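Local atomic coordinates of alkaline serine protease (Pseudoalteromonas sp., PDB entry 1Y9Z), a protein that probably hydrolyses peptide bonds in proteins as a subtilisin-like serine protease of a cold-living Antarctic bacterium. Residues Thr25-Asp30 with His94-Phe99; Asn49-Gly54 with Gly105-Leu110; Leu257-Val262 with Ala346-Ser351; Asn274-Val279 with Gly305-Ser310; Ser384-Cys389 with Tyr427-Cys432. All coordinates share one frame; numbering follows the deposited sequence.

How the interactions relate
In interaction 1, F99 borders the bound phenylmethanesulfonic acid, and D30 is probably the aspartate of the catalytic triad. Interaction 2 adjoins interaction 1, with centres about 11 Å apart: T53 OG1 lies 2.7 Å from K97 O, and G105 N meets V98 O. Interactions 3 and 4 form a second pair, centres about 8 Å apart, on neighbouring strands of the sheet in the inserted beta domain; E259 OE2 and Y309 OH are 2.6 Å apart. This pair lies across the chain's centre from the first, interactions 1 and 3 being about 47 Å apart between centres. Interaction 5 stands alone near the C-terminus, its centre about 25 Å from that of interaction 1.

Interaction 1 (Thr25-Asp30 with His94-Phe99). With PMS (phenylmethanesulfonic acid), chain H.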
# COMPACT_ATOMS: atom_id res chain seq x y z
N THR A 25 -18.10 12.24 1.65
CA THR A 25 -17.95 11.64 0.33
C THR A 25 -16.49 11.76 -0.08
O THR A 25 -15.93 12.86 -0.07
CB THR A 25 -18.82 12.33 -0.74
OG1 THR A 25 -20.21 12.13 -0.44
CG2 THR A 25 -18.53 11.74 -2.12
N ILE A 26 -15.87 10.63 -0.41
CA ILE A 26 -14.49 10.64 -0.85
C ILE A 26 -14.45 10.21 -2.31
O ILE A 26 -15.07 9.22 -2.69
CB ILE A 26 -13.60 9.69 0.01
CG1 ILE A 26 -12.18 9.66 -0.56
CG2 ILE A 26 -14.20 8.29 0.07
CD1 ILE A 26 -11.15 9.06 0.36
N CYS A 27 -13.75 10.99 -3.12
CA CYS A 27 -13.63 10.70 -4.55
C CYS A 27 -12.25 10.19 -4.87
O CYS A 27 -11.25 10.82 -4.53
CB CYS A 27 -13.90 11.97 -5.35
SG CYS A 27 -14.12 11.76 -7.15
N ILE A 28 -12.21 9.04 -5.52
CA ILE A 28 -10.95 8.41 -5.91
C ILE A 28 -10.69 8.64 -7.39
O ILE A 28 -11.39 8.09 -8.25
CB ILE A 28 -10.99 6.89 -5.65
CG1 ILE A 28 -11.36 6.61 -4.19
CG2 ILE A 28 -9.64 6.28 -5.96
CD1 ILE A 28 -11.62 5.14 -3.89
N ILE A 29 -9.70 9.47 -7.69
CA ILE A 29 -9.31 9.73 -9.08
C ILE A 29 -8.20 8.73 -9.33
O ILE A 29 -7.09 8.87 -8.80
CB ILE A 29 -8.80 11.18 -9.25
CG1 ILE A 29 -9.93 12.16 -8.92
CG2 ILE A 29 -8.29 11.39 -10.67
CD1 ILE A 29 -9.55 13.63 -9.10
N ASP A 30 -8.48 7.72 -10.14
CA ASP A 30 -7.49 6.67 -10.37
C ASP A 30 -7.85 5.84 -11.61
O ASP A 30 -8.45 6.35 -12.56
CB ASP A 30 -7.42 5.79 -9.12
CG ASP A 30 -6.03 5.24 -8.86
OD1 ASP A 30 -5.53 4.49 -9.72
OD2 ASP A 30 -5.44 5.57 -7.81
N HIS A 94 -17.00 8.10 -4.58
CA HIS A 94 -17.26 8.47 -5.97
C HIS A 94 -16.00 8.16 -6.76
O HIS A 94 -14.89 8.48 -6.33
CB HIS A 94 -17.60 9.96 -6.11
CG HIS A 94 -18.24 10.29 -7.42
ND1 HIS A 94 -19.53 9.90 -7.73
CD2 HIS A 94 -17.77 10.93 -8.52
CE1 HIS A 94 -19.82 10.29 -8.96
NE2 HIS A 94 -18.77 10.91 -9.46
N ILE A 95 -16.18 7.52 -7.91
CA ILE A 95 -15.06 7.12 -8.74
C ILE A 95 -14.95 7.91 -10.04
O ILE A 95 -15.92 8.06 -10.78
CB ILE A 95 -15.16 5.61 -9.10
CG1 ILE A 95 -15.33 4.77 -7.84
CG2 ILE A 95 -13.94 5.18 -9.89
CD1 ILE A 95 -14.19 4.89 -6.84
N VAL A 96 -13.75 8.43 -10.30
CA VAL A 96 -13.48 9.13 -11.55
C VAL A 96 -12.28 8.38 -12.11
O VAL A 96 -11.18 8.42 -11.55
CB VAL A 96 -13.12 10.61 -11.34
CG1 VAL A 96 -12.73 11.24 -12.67
CG2 VAL A 96 -14.32 11.36 -10.76
N LYS A 97 -12.51 7.66 -13.21
CA LYS A 97 -11.47 6.86 -13.86
C LYS A 97 -10.71 7.66 -14.91
O LYS A 97 -11.25 7.96 -15.98
CB LYS A 97 -12.13 5.63 -14.49
CG LYS A 97 -11.18 4.64 -15.14
CD LYS A 97 -11.96 3.52 -15.80
CE LYS A 97 -11.08 2.57 -16.58
NZ LYS A 97 -11.91 1.59 -17.34
N VAL A 98 -9.46 7.99 -14.61
CA VAL A 98 -8.63 8.75 -15.54
C VAL A 98 -7.59 7.89 -16.25
O VAL A 98 -6.99 8.32 -17.23
CB VAL A 98 -7.90 9.91 -14.82
CG1 VAL A 98 -8.92 10.89 -14.24
CG2 VAL A 98 -7.00 9.37 -13.72
N PHE A 99 -7.38 6.67 -15.76
CA PHE A 99 -6.40 5.77 -16.36
C PHE A 99 -6.98 4.51 -16.99
O PHE A 99 -7.88 3.88 -16.43
CB PHE A 99 -5.38 5.29 -15.32
CG PHE A 99 -4.53 6.38 -14.74
CD1 PHE A 99 -4.68 6.75 -13.41
CD2 PHE A 99 -3.56 7.02 -15.51
CE1 PHE A 99 -3.87 7.73 -12.85
CE2 PHE A 99 -2.75 8.01 -14.96
CZ PHE A 99 -2.91 8.36 -13.62
C PMS H . 2.12 5.91 -8.58
S PMS H . 1.74 6.68 -6.98
C1 PMS H . 1.43 6.60 -9.78
C2 PMS H . 2.15 7.66 -10.46
C3 PMS H . 1.55 8.32 -11.58
C4 PMS H . 0.23 7.89 -11.99
C5 PMS H . -0.47 6.85 -11.33
C6 PMS H . 0.08 6.16 -10.21
O2S PMS H . 1.65 8.12 -7.21
O1S PMS H . 2.79 6.39 -6.04
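I26, I28 and D30 of strand 25-30 pair in parallel with the backbone of H94-F99. Five N-H...O bonds alternate, from H94 N on I26 O to V98 N on D30 O (2.8 Å); F99 N adds a weak one to D30 O.

C27 holds SG anti to its backbone N (chi1 -169°), which puts the sulfur 3.6 Å from V96 CG2 and at the edge of the H94 ring, in its plane. I28 and I95 lie side by side, CD1 to CD1 3.9 Å apart, whereas I29 CG2 meets V98 CG1 at 3.7 Å.

Past the break in strand 92-100, the F99 ring brings CZ to 3.6 Å from C4 of the bound phenylmethanesulfonic acid, while V98 CG2 lies over one ring face. A serine in place of F99 would probably deprive the ligand's phenyl ring of this wall and leave V98 CG2 without its aromatic neighbour. D30 OD1 bonds to H65 ND1, consistent with the Asp-His pair of the subtilisin catalytic triad.

Helix 110-119 packs on I29 and V96 and is tied to C27 through C117; helix 65-74 lies against I26, I28 and D30, and strand 125-128 pairs with the other edge of strand 25-30.

Interaction 2 (Asn49-Gly54 with Gly105-Leu110)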
# COMPACT_ATOMS: atom_id res chain seq x y z
N ASN A 49 -18.74 8.41 -15.59
CA ASN A 49 -18.00 7.94 -16.75
C ASN A 49 -17.43 9.06 -17.61
O ASN A 49 -17.97 10.16 -17.67
CB ASN A 49 -18.88 7.07 -17.66
CG ASN A 49 -19.12 5.68 -17.11
OD1 ASN A 49 -18.34 5.18 -16.30
ND2 ASN A 49 -20.19 5.04 -17.57
N ASN A 50 -16.32 8.74 -18.28
CA ASN A 50 -15.66 9.67 -19.18
C ASN A 50 -15.48 8.94 -20.51
O ASN A 50 -15.08 7.77 -20.53
CB ASN A 50 -14.31 10.12 -18.62
CG ASN A 50 -13.59 11.06 -19.55
OD1 ASN A 50 -12.74 10.65 -20.35
ND2 ASN A 50 -13.92 12.35 -19.47
N SER A 51 -15.77 9.62 -21.61
CA SER A 51 -15.67 9.03 -22.94
C SER A 51 -14.35 8.33 -23.25
O SER A 51 -14.31 7.40 -24.06
CB SER A 51 -15.94 10.10 -24.00
OG SER A 51 -14.97 11.13 -23.95
N GLY A 52 -13.26 8.76 -22.62
CA GLY A 52 -11.98 8.15 -22.89
C GLY A 52 -11.56 6.97 -22.05
O GLY A 52 -10.54 6.34 -22.34
N THR A 53 -12.32 6.64 -21.01
CA THR A 53 -11.95 5.53 -20.14
C THR A 53 -13.03 4.48 -19.87
O THR A 53 -12.95 3.76 -18.87
CB THR A 53 -11.43 6.06 -18.79
OG1 THR A 53 -12.42 6.91 -18.20
CG2 THR A 53 -10.14 6.85 -18.98
N GLY A 54 -14.02 4.40 -20.74
CA GLY A 54 -15.08 3.41 -20.56
C GLY A 54 -15.88 3.56 -19.28
O GLY A 54 -16.27 4.67 -18.90
N GLY A 105 -6.10 8.23 -19.99
CA GLY A 105 -7.01 8.23 -21.11
C GLY A 105 -8.17 9.20 -20.95
O GLY A 105 -9.04 9.28 -21.82
N TYR A 106 -8.19 9.92 -19.84
CA TYR A 106 -9.25 10.89 -19.57
C TYR A 106 -9.33 11.88 -20.73
O TYR A 106 -8.31 12.32 -21.24
CB TYR A 106 -8.95 11.63 -18.26
CG TYR A 106 -10.17 12.12 -17.52
CD1 TYR A 106 -11.16 11.23 -17.10
CD2 TYR A 106 -10.32 13.47 -17.19
CE1 TYR A 106 -12.27 11.66 -16.37
CE2 TYR A 106 -11.42 13.91 -16.45
CZ TYR A 106 -12.39 13.01 -16.05
OH TYR A 106 -13.47 13.44 -15.33
N SER A 107 -10.55 12.22 -21.15
CA SER A 107 -10.74 13.14 -22.26
C SER A 107 -10.34 14.56 -21.91
O SER A 107 -10.19 15.41 -22.79
CB SER A 107 -12.20 13.14 -22.71
OG SER A 107 -13.04 13.75 -21.75
N SER A 108 -10.17 14.83 -20.62
CA SER A 108 -9.79 16.17 -20.19
C SER A 108 -8.66 16.15 -19.16
O SER A 108 -7.97 15.15 -18.99
CB SER A 108 -11.02 16.90 -19.63
OG SER A 108 -10.78 18.29 -19.55
N SER A 109 -8.51 17.27 -18.46
CA SER A 109 -7.45 17.46 -17.47
C SER A 109 -7.74 16.91 -16.07
O SER A 109 -8.85 16.48 -15.77
CB SER A 109 -7.17 18.95 -17.33
OG SER A 109 -8.31 19.59 -16.77
N LEU A 110 -6.71 16.96 -15.23
CA LEU A 110 -6.84 16.52 -13.84
C LEU A 110 -7.79 17.50 -13.16
O LEU A 110 -8.61 17.12 -12.34
CB LEU A 110 -5.47 16.55 -13.14
CG LEU A 110 -5.47 16.25 -11.64
CD1 LEU A 110 -6.02 14.86 -11.38
CD2 LEU A 110 -4.05 16.37 -11.11
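N50 OD1 is gripped by two backbone N-H groups from opposite faces of its amide plane: S107 N at 2.8 Å across the contact, and G52 N at 3.0 Å from within its own loop. The G52 bond makes an Asx turn, set inside a type I turn from N50 to T53. At the other end of the amide, N50 ND2 donates to S107 OG over 2.8 Å.

The side chain reaches this place with CG anti to the backbone N (chi1 179°), which lays the amide over one face of the Y106 ring. The two planes are 23° apart, a stacked arrangement offset toward the rim, and N50 CB comes within 3.4 Å of Y106 CE1. T53 CG2 rests 3.6 Å from G105 C, while T53 OG1 bonds to K97 O. G52 passes close to G105, its CA 3.3 Å from G105 O in a CH...O contact, and a beta carbon at G52 would clash with that oxygen.

Bonds at both ends of the N50 amide and the ring at its face fix its rotation and tie the loop after strand 44-47 to the one leading into helix 110-119, and the two N-H donors probably polarise the carbonyl.

Interaction 3 (Leu257-Val262 with Ala346-Ser351); sequences LAECTV and AKLGQS
L257 carries CG anti to its backbone N (chi1 -175°) whereas L348 carries CG anti to its carbonyl carbon (chi1 -69°), and these two settings bring L348 CD2 to 3.6 Å from L257 CG. The side chains meet at a slant. The same L348 methyl extends along the strand, touching E259 N at 3.8 Å and E259 CB at 4.0 Å, while L257 CD2 reaches back to K347 O at 3.8 Å.

L257 also uses both of its backbone polar groups. G349 N donates to L257 O over 2.7 Å, in the carbonyl plane and on a lone pair. L257 N donates to Q350 O over 2.9 Å, but from above that carbonyl's plane; Q350 O has a second partner in T352 OG1. A type II turn from K347 to Q350 presents these groups, closed by Q350 N on K347 O, and G349 takes the positive phi (97°) of its third position, where a beta carbon would collide with the carbonyl oxygen of L348.

The turn leads from helix 338-345 into strand 351-360, which pairs antiparallel with strand 252-263 in the inserted beta domain. L257 packs further on I276 and L278, and E259 sends its carboxylate to K345 and the Y309 hydroxyl.

The polar grip thus rests on main-chain atoms, while the leucine pair supplies an apolar cover beside it, at the protein surface.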
# COMPACT_ATOMS: atom_id res chain seq x y z
N LEU A 257 11.57 -27.65 8.09
CA LEU A 257 12.12 -26.30 8.14
C LEU A 257 13.57 -26.32 8.61
O LEU A 257 13.88 -26.88 9.66
CB LEU A 257 11.28 -25.42 9.08
CG LEU A 257 11.68 -23.95 9.14
CD1 LEU A 257 11.46 -23.29 7.78
CD2 LEU A 257 10.85 -23.24 10.21
N ALA A 258 14.44 -25.71 7.82
CA ALA A 258 15.86 -25.64 8.15
C ALA A 258 16.33 -24.22 7.83
O ALA A 258 15.92 -23.63 6.84
CB ALA A 258 16.65 -26.65 7.33
N GLU A 259 17.20 -23.68 8.68
CA GLU A 259 17.70 -22.33 8.46
C GLU A 259 19.14 -22.26 8.01
O GLU A 259 20.00 -23.01 8.49
CB GLU A 259 17.53 -21.49 9.74
CG GLU A 259 18.32 -20.19 9.72
CD GLU A 259 17.92 -19.24 10.83
OE1 GLU A 259 17.74 -19.70 11.98
OE2 GLU A 259 17.81 -18.03 10.57
N CYS A 260 19.40 -21.37 7.07
CA CYS A 260 20.75 -21.16 6.56
C CYS A 260 21.35 -20.05 7.40
O CYS A 260 21.04 -18.87 7.19
CB CYS A 260 20.71 -20.74 5.09
SG CYS A 260 22.37 -20.57 4.35
N THR A 261 22.19 -20.42 8.36
CA THR A 261 22.82 -19.44 9.24
C THR A 261 23.67 -18.43 8.48
O THR A 261 24.43 -18.80 7.58
CB THR A 261 23.70 -20.14 10.30
OG1 THR A 261 22.89 -21.00 11.10
CG2 THR A 261 24.37 -19.11 11.20
N VAL A 262 23.52 -17.16 8.83
CA VAL A 262 24.28 -16.10 8.19
C VAL A 262 25.43 -15.67 9.09
O VAL A 262 25.23 -15.26 10.23
CB VAL A 262 23.38 -14.87 7.91
CG1 VAL A 262 24.21 -13.76 7.28
CG2 VAL A 262 22.23 -15.27 7.00
N ALA A 346 11.78 -21.14 16.12
CA ALA A 346 11.32 -22.09 17.12
C ALA A 346 10.64 -23.30 16.49
O ALA A 346 10.42 -24.31 17.16
CB ALA A 346 10.37 -21.40 18.08
N LYS A 347 10.30 -23.20 15.21
CA LYS A 347 9.63 -24.29 14.50
C LYS A 347 10.56 -25.09 13.60
O LYS A 347 10.11 -25.94 12.84
CB LYS A 347 8.47 -23.73 13.67
CG LYS A 347 7.46 -22.93 14.48
CD LYS A 347 6.88 -23.76 15.62
CE LYS A 347 5.91 -22.94 16.45
NZ LYS A 347 5.35 -23.72 17.59
N LEU A 348 11.86 -24.83 13.70
CA LEU A 348 12.84 -25.53 12.88
C LEU A 348 12.72 -27.05 13.04
O LEU A 348 12.58 -27.56 14.15
CB LEU A 348 14.26 -25.09 13.25
CG LEU A 348 14.63 -23.65 12.87
CD1 LEU A 348 16.05 -23.35 13.33
CD2 LEU A 348 14.51 -23.47 11.37
N GLY A 349 12.77 -27.75 11.91
CA GLY A 349 12.67 -29.20 11.93
C GLY A 349 11.27 -29.71 11.66
O GLY A 349 11.08 -30.88 11.32
N GLN A 350 10.28 -28.84 11.81
CA GLN A 350 8.89 -29.22 11.58
C GLN A 350 8.49 -29.10 10.12
O GLN A 350 9.00 -28.26 9.38
CB GLN A 350 7.97 -28.36 12.45
CG GLN A 350 8.13 -28.61 13.95
CD GLN A 350 7.22 -27.74 14.80
OE1 GLN A 350 6.01 -27.70 14.58
NE2 GLN A 350 7.80 -27.06 15.78
N SER A 351 7.56 -29.96 9.70
CA SER A 351 7.07 -29.96 8.33
C SER A 351 6.43 -28.61 8.02
O SER A 351 5.52 -28.18 8.71
CB SER A 351 6.05 -31.08 8.13
OG SER A 351 5.61 -31.14 6.78

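Interaction 4 (Asn274-Val279 with Gly305-Ser310)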
# COMPACT_ATOMS: atom_id res chain seq x y z
N ASN A 274 15.15 -31.36 0.07
CA ASN A 274 13.89 -31.76 0.68
C ASN A 274 13.53 -30.93 1.92
O ASN A 274 12.77 -31.39 2.78
CB ASN A 274 13.92 -33.24 1.05
CG ASN A 274 13.99 -34.14 -0.16
OD1 ASN A 274 13.08 -34.15 -0.99
ND2 ASN A 274 15.07 -34.91 -0.27
N LYS A 275 14.07 -29.72 2.00
CA LYS A 275 13.81 -28.86 3.15
C LYS A 275 13.27 -27.49 2.75
O LYS A 275 13.44 -27.05 1.61
CB LYS A 275 15.10 -28.65 3.95
CG LYS A 275 15.73 -29.90 4.52
CD LYS A 275 15.05 -30.35 5.80
CE LYS A 275 15.85 -31.46 6.48
NZ LYS A 275 15.27 -31.85 7.80
N ILE A 276 12.59 -26.84 3.69
CA ILE A 276 12.09 -25.48 3.47
C ILE A 276 13.20 -24.67 4.12
O ILE A 276 13.47 -24.82 5.31
CB ILE A 276 10.75 -25.23 4.19
CG1 ILE A 276 9.65 -26.08 3.56
CG2 ILE A 276 10.39 -23.75 4.12
CD1 ILE A 276 9.45 -25.84 2.07
N CYS A 277 13.83 -23.82 3.33
CA CYS A 277 14.96 -23.03 3.78
C CYS A 277 14.63 -21.63 4.29
O CYS A 277 14.17 -20.77 3.54
CB CYS A 277 15.96 -22.95 2.64
SG CYS A 277 17.60 -22.23 2.95
N LEU A 278 14.87 -21.43 5.58
CA LEU A 278 14.64 -20.14 6.23
C LEU A 278 15.98 -19.41 6.20
O LEU A 278 17.02 -19.98 6.53
CB LEU A 278 14.21 -20.35 7.69
CG LEU A 278 13.93 -19.11 8.54
CD1 LEU A 278 12.70 -18.38 8.01
CD2 LEU A 278 13.73 -19.52 9.98
N VAL A 279 15.96 -18.14 5.80
CA VAL A 279 17.20 -17.38 5.73
C VAL A 279 16.99 -15.89 5.97
O VAL A 279 16.02 -15.30 5.49
CB VAL A 279 17.90 -17.57 4.36
CG1 VAL A 279 17.00 -17.08 3.24
CG2 VAL A 279 19.23 -16.83 4.35
N GLY A 305 11.67 -24.99 -0.90
CA GLY A 305 10.92 -23.77 -0.70
C GLY A 305 11.82 -22.81 0.05
O GLY A 305 12.72 -23.25 0.77
N ILE A 306 11.58 -21.51 -0.09
CA ILE A 306 12.43 -20.53 0.58
C ILE A 306 11.66 -19.44 1.31
O ILE A 306 10.68 -18.90 0.79
CB ILE A 306 13.38 -19.86 -0.43
CG1 ILE A 306 14.16 -20.94 -1.19
CG2 ILE A 306 14.35 -18.93 0.29
CD1 ILE A 306 14.95 -20.41 -2.38
N ILE A 307 12.11 -19.12 2.52
CA ILE A 307 11.50 -18.08 3.34
C ILE A 307 12.58 -17.10 3.79
O ILE A 307 13.43 -17.45 4.60
CB ILE A 307 10.83 -18.65 4.60
CG1 ILE A 307 9.75 -19.67 4.21
CG2 ILE A 307 10.22 -17.52 5.42
CD1 ILE A 307 9.17 -20.41 5.40
N VAL A 308 12.53 -15.89 3.26
CA VAL A 308 13.49 -14.85 3.61
C VAL A 308 12.87 -13.92 4.64
O VAL A 308 11.77 -13.41 4.43
CB VAL A 308 13.89 -14.02 2.38
CG1 VAL A 308 14.85 -12.91 2.78
CG2 VAL A 308 14.53 -14.91 1.33
N TYR A 309 13.56 -13.70 5.76
CA TYR A 309 13.03 -12.79 6.76
C TYR A 309 13.91 -11.55 6.91
O TYR A 309 15.12 -11.60 6.69
CB TYR A 309 12.83 -13.49 8.12
CG TYR A 309 14.08 -13.99 8.82
CD1 TYR A 309 14.67 -15.20 8.47
CD2 TYR A 309 14.62 -13.28 9.90
CE1 TYR A 309 15.77 -15.70 9.17
CE2 TYR A 309 15.72 -13.77 10.60
CZ TYR A 309 16.29 -14.98 10.23
OH TYR A 309 17.37 -15.47 10.94
N SER A 310 13.28 -10.44 7.27
CA SER A 310 13.96 -9.17 7.42
C SER A 310 15.12 -9.15 8.41
O SER A 310 15.09 -9.83 9.44
CB SER A 310 12.95 -8.09 7.82
OG SER A 310 11.93 -7.97 6.84
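I307 is crossed at a slant by two side chains of the neighbouring strand: I276, whose CG2 lies 3.8 Å from I307 CD1, and L278, whose CD1 lies 3.7 Å from I307 CG2. L278 also meets Y309 nearly at right angles, its CD1 3.8 Å from Y309 CD1. V279 and V308, on the reverse face of the sheet, run side by side and point the same way, V279 CG1 to V308 CG2 3.8 Å.

Strands 275-280 and 305-309 are the parallel arms of a beta-alpha-beta unit whose connecting helix 291-300 packs on V279, I306 and V308; the disulfide from C277 to C298 ties that helix to the sheet. Four backbone bonds join the arms, among them C277 N to G305 O and I307 N to C277 O, both 2.8 Å.

Y309 takes CG between its backbone N and carbonyl carbon (chi1 65°), folding the ring back so that CD1 comes 3.3 Å from V279 O and the hydroxyl reaches E259. A leucine in its place would probably leave the E259 carboxylate without that hydroxyl and open a gap beside L278. At the other end I276 CD1 packs against G305, where a beta carbon would clash with it.

Interaction 5 (Ser384-Cys389 with Tyr427-Cys432); sequences SYHPEC and YLDESC
H386, with the largest area buried by the contact, lays its ring beside the end of helix 421-430 and uses both ring nitrogens. NE2 donates to D429 OD2 over 2.7 Å; the acceptor lies in the ring plane and offers its anti lone pair, with the carboxylate turned 70° to the ring. ND1 donates to OE1 of E388, two residues further on, over 3.2 Å, this time to the syn lone pair, with OE1 slightly out of the ring plane. With a carboxylate at either nitrogen, the imidazole is probably biased toward its protonated, cationic form. D429 OD1 is paired with K425, so the acid is shared between two basic groups.

L428 slides past H386 in the opposite direction. Its CB touches H386 CD2 at 3.4 Å, and its carbonyl oxygen sits over one ring face toward the rim, at an angle too poor for a hydrogen bond.

C389 and C432 complete the contact through a disulfide, SG to SG 2.0 Å, with a chi3 of -86° in the usual left-handed range. Each sulfur stands anti to its own carbonyl carbon and beside its backbone N. L428 CD2 lies 4.1 Å from C389 SG, and E388 CG packs 3.9 Å from C432 SG.

A type I turn from H386 to C389 carries the first half of this arrangement. The disulfide and the His-carboxylate bond join two helix ends: they fasten the C-terminal helix 421-430 to the turn following helix 368-385, the helix whose start carries S369 of the ligand pocket, probably the nucleophilic serine as in other subtilases.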
# COMPACT_ATOMS: atom_id res chain seq x y z
N SER A 384 -15.82 12.57 9.57
CA SER A 384 -17.22 12.18 9.76
C SER A 384 -17.71 12.43 11.18
O SER A 384 -18.91 12.55 11.41
CB SER A 384 -17.43 10.70 9.39
OG SER A 384 -16.88 9.82 10.35
N TYR A 385 -16.78 12.49 12.14
CA TYR A 385 -17.15 12.74 13.53
C TYR A 385 -17.39 14.23 13.75
O TYR A 385 -18.07 14.63 14.70
CB TYR A 385 -16.04 12.29 14.49
CG TYR A 385 -15.97 10.80 14.76
CD1 TYR A 385 -15.28 9.95 13.90
CD2 TYR A 385 -16.54 10.26 15.91
CE1 TYR A 385 -15.16 8.58 14.18
CE2 TYR A 385 -16.43 8.90 16.20
CZ TYR A 385 -15.74 8.07 15.34
OH TYR A 385 -15.60 6.73 15.64
N HIS A 386 -16.83 15.06 12.87
CA HIS A 386 -16.97 16.51 12.97
C HIS A 386 -17.10 17.16 11.60
O HIS A 386 -16.22 17.91 11.18
CB HIS A 386 -15.76 17.09 13.70
CG HIS A 386 -15.62 16.62 15.11
ND1 HIS A 386 -16.46 17.04 16.12
CD2 HIS A 386 -14.77 15.74 15.68
CE1 HIS A 386 -16.13 16.45 17.25
NE2 HIS A 386 -15.10 15.65 17.01
N PRO A 387 -18.21 16.88 10.90
CA PRO A 387 -18.45 17.44 9.56
C PRO A 387 -18.59 18.96 9.53
O PRO A 387 -18.59 19.56 8.46
CB PRO A 387 -19.72 16.73 9.12
CG PRO A 387 -20.45 16.53 10.42
CD PRO A 387 -19.34 16.05 11.33
N GLU A 388 -18.70 19.58 10.70
CA GLU A 388 -18.84 21.03 10.77
C GLU A 388 -17.51 21.73 10.55
O GLU A 388 -17.47 22.91 10.19
CB GLU A 388 -19.45 21.46 12.11
CG GLU A 388 -18.53 21.31 13.32
CD GLU A 388 -18.46 19.89 13.86
OE1 GLU A 388 -17.72 19.66 14.83
OE2 GLU A 388 -19.15 19.00 13.31
N CYS A 389 -16.41 21.01 10.76
CA CYS A 389 -15.08 21.58 10.58
C CYS A 389 -14.73 21.65 9.10
O CYS A 389 -15.25 20.88 8.29
CB CYS A 389 -14.04 20.75 11.33
SG CYS A 389 -14.34 20.55 13.12
N TYR A 427 -8.49 15.41 18.94
CA TYR A 427 -8.12 16.80 18.71
C TYR A 427 -9.37 17.60 18.35
O TYR A 427 -9.68 18.61 18.97
CB TYR A 427 -7.11 16.87 17.56
CG TYR A 427 -6.51 18.23 17.30
CD1 TYR A 427 -5.42 18.69 18.04
CD2 TYR A 427 -6.99 19.04 16.27
CE1 TYR A 427 -4.82 19.92 17.75
CE2 TYR A 427 -6.39 20.27 15.97
CZ TYR A 427 -5.31 20.70 16.72
OH TYR A 427 -4.71 21.90 16.42
N LEU A 428 -10.09 17.12 17.34
CA LEU A 428 -11.30 17.78 16.88
C LEU A 428 -12.44 17.68 17.90
O LEU A 428 -13.37 18.49 17.88
CB LEU A 428 -11.74 17.19 15.53
CG LEU A 428 -10.78 17.45 14.37
CD1 LEU A 428 -11.26 16.74 13.12
CD2 LEU A 428 -10.67 18.95 14.12
N ASP A 429 -12.35 16.70 18.79
CA ASP A 429 -13.36 16.53 19.83
C ASP A 429 -13.37 17.75 20.74
O ASP A 429 -14.41 18.11 21.30
CB ASP A 429 -13.07 15.28 20.67
CG ASP A 429 -13.61 14.01 20.04
OD1 ASP A 429 -13.28 12.91 20.53
OD2 ASP A 429 -14.38 14.11 19.05
N GLU A 430 -12.21 18.39 20.88
CA GLU A 430 -12.10 19.58 21.71
C GLU A 430 -12.74 20.75 20.97
O GLU A 430 -13.54 21.49 21.54
CB GLU A 430 -10.62 19.88 22.00
CG GLU A 430 -9.92 18.80 22.79
CD GLU A 430 -10.56 18.56 24.15
OE1 GLU A 430 -10.61 19.52 24.95
OE2 GLU A 430 -11.00 17.43 24.41
N SER A 431 -12.37 20.90 19.70
CA SER A 431 -12.91 21.96 18.85
C SER A 431 -12.32 21.78 17.46
O SER A 431 -11.40 20.97 17.27
CB SER A 431 -12.53 23.34 19.38
OG SER A 431 -11.17 23.64 19.10
N CYS A 432 -12.83 22.51 16.48
CA CYS A 432 -12.32 22.40 15.12
C CYS A 432 -10.88 22.89 15.01
O CYS A 432 -10.23 22.70 13.99
CB CYS A 432 -13.21 23.18 14.14
SG CYS A 432 -14.82 22.41 13.78